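Malic enzyme (Entamoeba histolytica, PDB 3NV9) probably catalyses the oxidative decarboxylation of malate to pyruvate with NAD or NADP as electron acceptor, as malic enzymes generally do. Local coordinates at residues A[247-252]-A[279-284]; A[286-291]-A[311-316]. All blocks are in the same frame, centred on the assembly; numbering follows the deposited sequence.

Interaction 1. Residues A[247-252]-A[279-284]; sequences KIVMFD and TTNPSK
Val249 on strand 248-252 lays its CG1 methyl against the amide of Asn281, on the Rossmann-type sheet of the NAD-binding domain, one strand in from its 255-256 end. The methyl comes 3.3 Å from Asn281 CG and nearly as close to OD1 and ND2, so it sits over the face of the carboxamide, almost straight above CG, and OD1 and ND2 lie at its sides. Asn281 reaches this place with CG anti to the backbone N (chi1 176°), while its own backbone takes up the positive phi of 52° at the start of a type I turn ending at Lys284. Both ends of the amide are held from elsewhere: ND2 donates to the carbonyl of Leu257, and OD1 accepts from the backbone N of Phe285. These two bonds fix the rotation of the group and satisfy its polar atoms in a buried setting.

One residue earlier on each segment, methyl meets methyl, Ile248 CG2 lying 3.8 Å from Thr280 CG2. Thr280, the first residue to depart from helical geometry after helix 271-279, turns its hydroxyl back to the carbonyl of Ile276, leaving CG2 to face the isoleucine. Ile248 also packs on Leu235 and Val239 of helix 229-240. Between the two side-chain pairs the strand carbonyl faces the loop, with Ile248 O 3.4 Å from Thr280 CB and 2.8 Å from Asn281 N.

Interaction 2. Residues A[286-291]-A[311-316]; sequences GSIAEA and AEWIKS. With GOL (glycerol), chain K.
Ile288, the first residue of helix 288-292, sets its CG2 methyl over one face of the Trp313 indole, almost directly above the centre of the six-membered ring, in a CH-pi contact. Its second branch reaches to the rim of the same ring, where CD1 packs on CH2 of Trp313. With CG1 beside the backbone N (chi1 -59°) and CG2 anti to it, both branches can engage the benzene half of the indole. Ala289 joins at the pyrrole half: its CB stands 3.9 Å from Trp313 CD1 and approaches the ring obliquely.

A glycerol, probably from the crystallisation liquor, lies at the indole edge, its C1 near the ring plane. Ala289 N donates to glycerol O2 at 3.1 Å with an angle of 162°, whereas the bonds from Ile288 N to O3 and from O1 to Glu312 OE2 are weak. On another flank a water donates to both Ala289 O (2.7 Å) and Ser316 OG (2.8 Å), bridging the two segments. Ser316 OG in turn donates to Trp313 O, 2.8 Å away, so the water's partner is itself anchored on the turn that carries the indole.

Farther out, Ser287 N-caps helix 288-292: its OG accepts from Glu290 N at 3.2 Å, fixing the first turn from which Ile288 projects. Ile225 of strand 222-225 touches both Ile288 and Trp313, seating the pair on the sheet. Hydrophobic contact thus joins the two segments directly, while the polar link between them runs through the water, with the glycerol adding only a weak one; the glycerol oxygens accept from the amides of the helix's first turn, Ala289 N well and Ile288 N weakly.

Interactions 1 and 2 follow one another along the chain within the NAD-binding domain, their centres about 14 Å apart. Strand 248-252 connects them: Val249 meets the loop of interaction 1 and also touches Ala291, while Phe251 packs on the start of helix 288-292. Phe251 CE2 lies 3.3 Å from Ile288 N, and Phe251 CZ is 3.5 Å from Ala291 CB. Segment 279-284 leads through Phe285 into that helix, so the segment resting on the strand in interaction 1 feeds the one that packs on Trp313 in interaction 2. The sodium ion is bound elsewhere, at Thr348, Arg350 and Pro354, and the glycerol belongs to interaction 2.

Interaction 1. Residues A[247-252]-A[279-284]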
loop_
_atom_site.group_PDB
_atom_site.type_symbol
_atom_site.label_atom_id
_atom_site.label_comp_id
_atom_site.label_asym_id
_atom_site.label_seq_id
_atom_site.Cartn_x
_atom_site.Cartn_y
_atom_site.Cartn_z
ATOM N N LYS A 247 41.883 14.350 8.037
ATOM C CA LYS A 247 42.163 14.644 6.626
ATOM C C LYS A 247 40.894 15.060 5.844
ATOM O O LYS A 247 40.931 15.189 4.622
ATOM C CB LYS A 247 42.820 13.431 5.941
ATOM C CG LYS A 247 44.187 12.986 6.500
ATOM C CD LYS A 247 44.932 12.195 5.392
ATOM C CE LYS A 247 46.190 11.444 5.878
ATOM N NZ LYS A 247 45.864 10.481 6.976
ATOM N N ILE A 248 39.799 15.250 6.567
ATOM C CA ILE A 248 38.448 15.418 6.015
ATOM C C ILE A 248 37.899 16.852 6.267
ATOM O O ILE A 248 37.954 17.342 7.388
ATOM C CB ILE A 248 37.494 14.351 6.653
ATOM C CG1 ILE A 248 37.624 13.012 5.925
ATOM C CG2 ILE A 248 36.045 14.754 6.579
ATOM C CD1 ILE A 248 36.828 11.954 6.550
ATOM N N VAL A 249 37.372 17.523 5.242
ATOM C CA VAL A 249 36.626 18.746 5.509
ATOM C C VAL A 249 35.199 18.659 4.950
ATOM O O VAL A 249 35.040 18.395 3.746
ATOM C CB VAL A 249 37.175 19.982 4.749
ATOM C CG1 VAL A 249 36.819 21.261 5.500
ATOM C CG2 VAL A 249 38.617 19.866 4.370
ATOM N N MET A 250 34.199 18.960 5.774
ATOM C CA MET A 250 32.848 19.256 5.255
ATOM C C MET A 250 32.474 20.785 5.142
ATOM O O MET A 250 32.800 21.572 6.028
ATOM C CB MET A 250 31.819 18.488 6.073
ATOM C CG MET A 250 30.405 18.809 5.755
ATOM S SD MET A 250 29.400 17.373 6.132
ATOM C CE MET A 250 28.909 17.549 7.806
ATOM N N PHE A 251 31.785 21.198 4.073
ATOM C CA PHE A 251 31.264 22.585 3.991
ATOM C C PHE A 251 29.730 22.658 4.013
ATOM O O PHE A 251 29.047 21.860 3.355
ATOM C CB PHE A 251 31.774 23.331 2.763
ATOM C CG PHE A 251 33.263 23.535 2.733
ATOM C CD1 PHE A 251 34.137 22.452 2.487
ATOM C CD2 PHE A 251 33.819 24.824 2.918
ATOM C CE1 PHE A 251 35.545 22.652 2.456
ATOM C CE2 PHE A 251 35.244 25.038 2.859
ATOM C CZ PHE A 251 36.094 23.964 2.641
ATOM N N ASP A 252 29.181 23.605 4.783
ATOM C CA ASP A 252 27.773 23.954 4.642
ATOM C C ASP A 252 27.639 25.295 3.878
ATOM O O ASP A 252 28.619 25.744 3.256
ATOM C CB ASP A 252 27.083 23.944 6.000
ATOM C CG ASP A 252 27.540 25.056 6.880
ATOM O OD1 ASP A 252 28.332 25.878 6.389
ATOM O OD2 ASP A 252 27.112 25.092 8.049
ATOM N N THR A 279 35.493 16.706 15.193
ATOM C CA THR A 279 36.429 15.614 14.800
ATOM C C THR A 279 37.165 15.804 13.466
ATOM O O THR A 279 38.108 15.076 13.163
ATOM C CB THR A 279 35.666 14.257 14.741
ATOM O OG1 THR A 279 34.516 14.407 13.894
ATOM C CG2 THR A 279 35.202 13.825 16.115
ATOM N N THR A 280 36.751 16.767 12.658
ATOM C CA THR A 280 37.287 16.874 11.295
ATOM C C THR A 280 37.973 18.196 11.077
ATOM O O THR A 280 37.866 19.088 11.923
ATOM C CB THR A 280 36.182 16.641 10.213
ATOM O OG1 THR A 280 35.133 17.629 10.325
ATOM C CG2 THR A 280 35.578 15.217 10.365
ATOM N N ASN A 281 38.690 18.312 9.961
ATOM C CA ASN A 281 39.155 19.609 9.436
ATOM C C ASN A 281 39.906 20.432 10.502
ATOM O O ASN A 281 39.497 21.570 10.802
ATOM C CB ASN A 281 37.934 20.396 8.898
ATOM C CG ASN A 281 38.281 21.788 8.408
ATOM O OD1 ASN A 281 39.289 22.000 7.736
ATOM N ND2 ASN A 281 37.425 22.737 8.715
ATOM N N PRO A 282 40.989 19.847 11.095
ATOM C CA PRO A 282 41.746 20.486 12.181
ATOM C C PRO A 282 42.224 21.850 11.730
ATOM O O PRO A 282 42.082 22.808 12.462
ATOM C CB PRO A 282 42.952 19.553 12.369
ATOM C CG PRO A 282 42.472 18.228 11.824
ATOM C CD PRO A 282 41.699 18.657 10.603
ATOM N N SER A 283 42.740 21.894 10.504
ATOM C CA SER A 283 43.145 23.089 9.742
ATOM C C SER A 283 42.175 24.324 9.585
ATOM O O SER A 283 42.610 25.406 9.188
ATOM C CB SER A 283 43.567 22.593 8.360
ATOM O OG SER A 283 44.178 23.609 7.620
ATOM N N LYS A 284 40.883 24.178 9.890
ATOM C CA LYS A 284 39.918 25.282 9.703
ATOM C C LYS A 284 39.885 25.888 8.306
ATOM O O LYS A 284 39.850 27.106 8.183
ATOM C CB LYS A 284 40.194 26.419 10.684
ATOM C CG LYS A 284 39.194 26.533 11.824
ATOM C CD LYS A 284 39.480 25.584 12.954
ATOM C CE LYS A 284 39.117 26.244 14.290
ATOM N NZ LYS A 284 39.975 25.729 15.369
#

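Interaction 2. Residues A[286-291]-A[311-316]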
loop_
_atom_site.group_PDB
_atom_site.type_symbol
_atom_site.label_atom_id
_atom_site.label_comp_id
_atom_site.label_asym_id
_atom_site.label_seq_id
_atom_site.Cartn_x
_atom_site.Cartn_y
_atom_site.Cartn_z
ATOM N N GLY A 286 39.394 27.783 4.960
ATOM C CA GLY A 286 38.659 29.022 4.898
ATOM C C GLY A 286 37.888 29.207 3.622
ATOM O O GLY A 286 37.151 30.171 3.494
ATOM N N SER A 287 38.086 28.296 2.670
ATOM C CA SER A 287 37.288 28.269 1.446
ATOM C C SER A 287 37.371 26.906 0.739
ATOM O O SER A 287 38.442 26.253 0.723
ATOM C CB SER A 287 37.731 29.377 0.490
ATOM O OG SER A 287 38.941 29.033 -0.157
ATOM N N ILE A 288 36.249 26.501 0.135
ATOM C CA ILE A 288 36.186 25.249 -0.629
ATOM C C ILE A 288 37.420 25.110 -1.496
ATOM O O ILE A 288 38.005 24.040 -1.547
ATOM C CB ILE A 288 34.926 25.131 -1.530
ATOM C CG1 ILE A 288 33.649 25.228 -0.707
ATOM C CG2 ILE A 288 34.954 23.812 -2.298
ATOM C CD1 ILE A 288 32.380 25.543 -1.547
ATOM N N ALA A 289 37.810 26.186 -2.178
ATOM C CA ALA A 289 39.006 26.202 -3.060
ATOM C C ALA A 289 40.344 25.933 -2.334
ATOM O O ALA A 289 41.260 25.346 -2.924
ATOM C CB ALA A 289 39.074 27.521 -3.847
ATOM N N GLU A 290 40.460 26.391 -1.079
ATOM C CA GLU A 290 41.647 26.131 -0.257
ATOM C C GLU A 290 41.634 24.649 0.096
ATOM O O GLU A 290 42.643 23.959 0.028
ATOM C CB GLU A 290 41.670 26.997 1.031
ATOM C CG GLU A 290 42.169 28.498 0.815
ATOM C CD GLU A 290 41.849 29.475 1.998
ATOM O OE1 GLU A 290 41.210 30.532 1.766
ATOM O OE2 GLU A 290 42.249 29.180 3.155
ATOM N N ALA A 291 40.473 24.167 0.479
ATOM C CA ALA A 291 40.329 22.774 0.787
ATOM C C ALA A 291 40.713 21.870 -0.410
ATOM O O ALA A 291 41.438 20.906 -0.241
ATOM C CB ALA A 291 38.925 22.505 1.250
ATOM N N ALA A 311 35.030 23.621 -11.951
ATOM C CA ALA A 311 36.102 23.034 -12.755
ATOM C C ALA A 311 37.448 23.272 -12.119
ATOM O O ALA A 311 38.355 22.410 -12.178
ATOM C CB ALA A 311 36.137 23.650 -14.155
ATOM N N GLU A 312 37.590 24.482 -11.578
ATOM C CA GLU A 312 38.843 24.940 -10.990
ATOM C C GLU A 312 39.151 24.193 -9.678
ATOM O O GLU A 312 40.302 23.915 -9.395
ATOM C CB GLU A 312 38.848 26.462 -10.784
ATOM C CG GLU A 312 38.102 26.908 -9.544
ATOM C CD GLU A 312 38.490 28.309 -9.059
ATOM O OE1 GLU A 312 39.622 28.744 -9.402
ATOM O OE2 GLU A 312 37.675 28.959 -8.325
ATOM N N TRP A 313 38.147 23.894 -8.871
ATOM C CA TRP A 313 38.382 23.059 -7.674
ATOM C C TRP A 313 39.016 21.720 -8.071
ATOM O O TRP A 313 39.983 21.278 -7.453
ATOM C CB TRP A 313 37.087 22.779 -6.940
ATOM C CG TRP A 313 36.414 23.974 -6.403
ATOM C CD1 TRP A 313 36.943 25.248 -6.267
ATOM C CD2 TRP A 313 35.101 24.029 -5.862
ATOM N NE1 TRP A 313 36.010 26.085 -5.703
ATOM C CE2 TRP A 313 34.883 25.362 -5.417
ATOM C CE3 TRP A 313 34.071 23.087 -5.714
ATOM C CZ2 TRP A 313 33.661 25.775 -4.848
ATOM C CZ3 TRP A 313 32.861 23.493 -5.131
ATOM C CH2 TRP A 313 32.665 24.828 -4.720
ATOM N N ILE A 314 38.471 21.115 -9.132
ATOM C CA ILE A 314 38.827 19.769 -9.602
ATOM C C ILE A 314 40.266 19.767 -10.107
ATOM O O ILE A 314 41.071 18.921 -9.701
ATOM C CB ILE A 314 37.784 19.263 -10.671
ATOM C CG1 ILE A 314 36.449 18.911 -9.983
ATOM C CG2 ILE A 314 38.275 18.068 -11.420
ATOM C CD1 ILE A 314 35.298 18.516 -10.938
ATOM N N LYS A 315 40.562 20.727 -10.990
ATOM C CA LYS A 315 41.859 20.971 -11.576
ATOM C C LYS A 315 42.944 21.088 -10.500
ATOM O O LYS A 315 44.064 20.717 -10.729
ATOM C CB LYS A 315 41.747 22.269 -12.397
ATOM C CG LYS A 315 42.908 22.594 -13.290
ATOM C CD LYS A 315 42.523 23.699 -14.302
ATOM C CE LYS A 315 42.928 25.137 -13.840
ATOM N NZ LYS A 315 44.397 25.421 -14.109
ATOM N N SER A 316 42.601 21.624 -9.332
ATOM C CA SER A 316 43.590 21.813 -8.269
ATOM C C SER A 316 43.795 20.556 -7.415
ATOM O O SER A 316 44.701 20.495 -6.602
ATOM C CB SER A 316 43.206 22.991 -7.377
ATOM O OG SER A 316 42.215 22.634 -6.429
HETATM C C1 GOL K . 35.319 28.822 -4.749
HETATM O O1 GOL K . 36.198 29.652 -5.503
HETATM C C2 GOL K . 35.156 29.345 -3.340
HETATM O O2 GOL K . 36.128 28.743 -2.554
HETATM C C3 GOL K . 33.824 29.044 -2.687
HETATM O O3 GOL K . 34.183 28.865 -1.320
HETATM O O HOH W 1 40.689 24.783 -5.484
#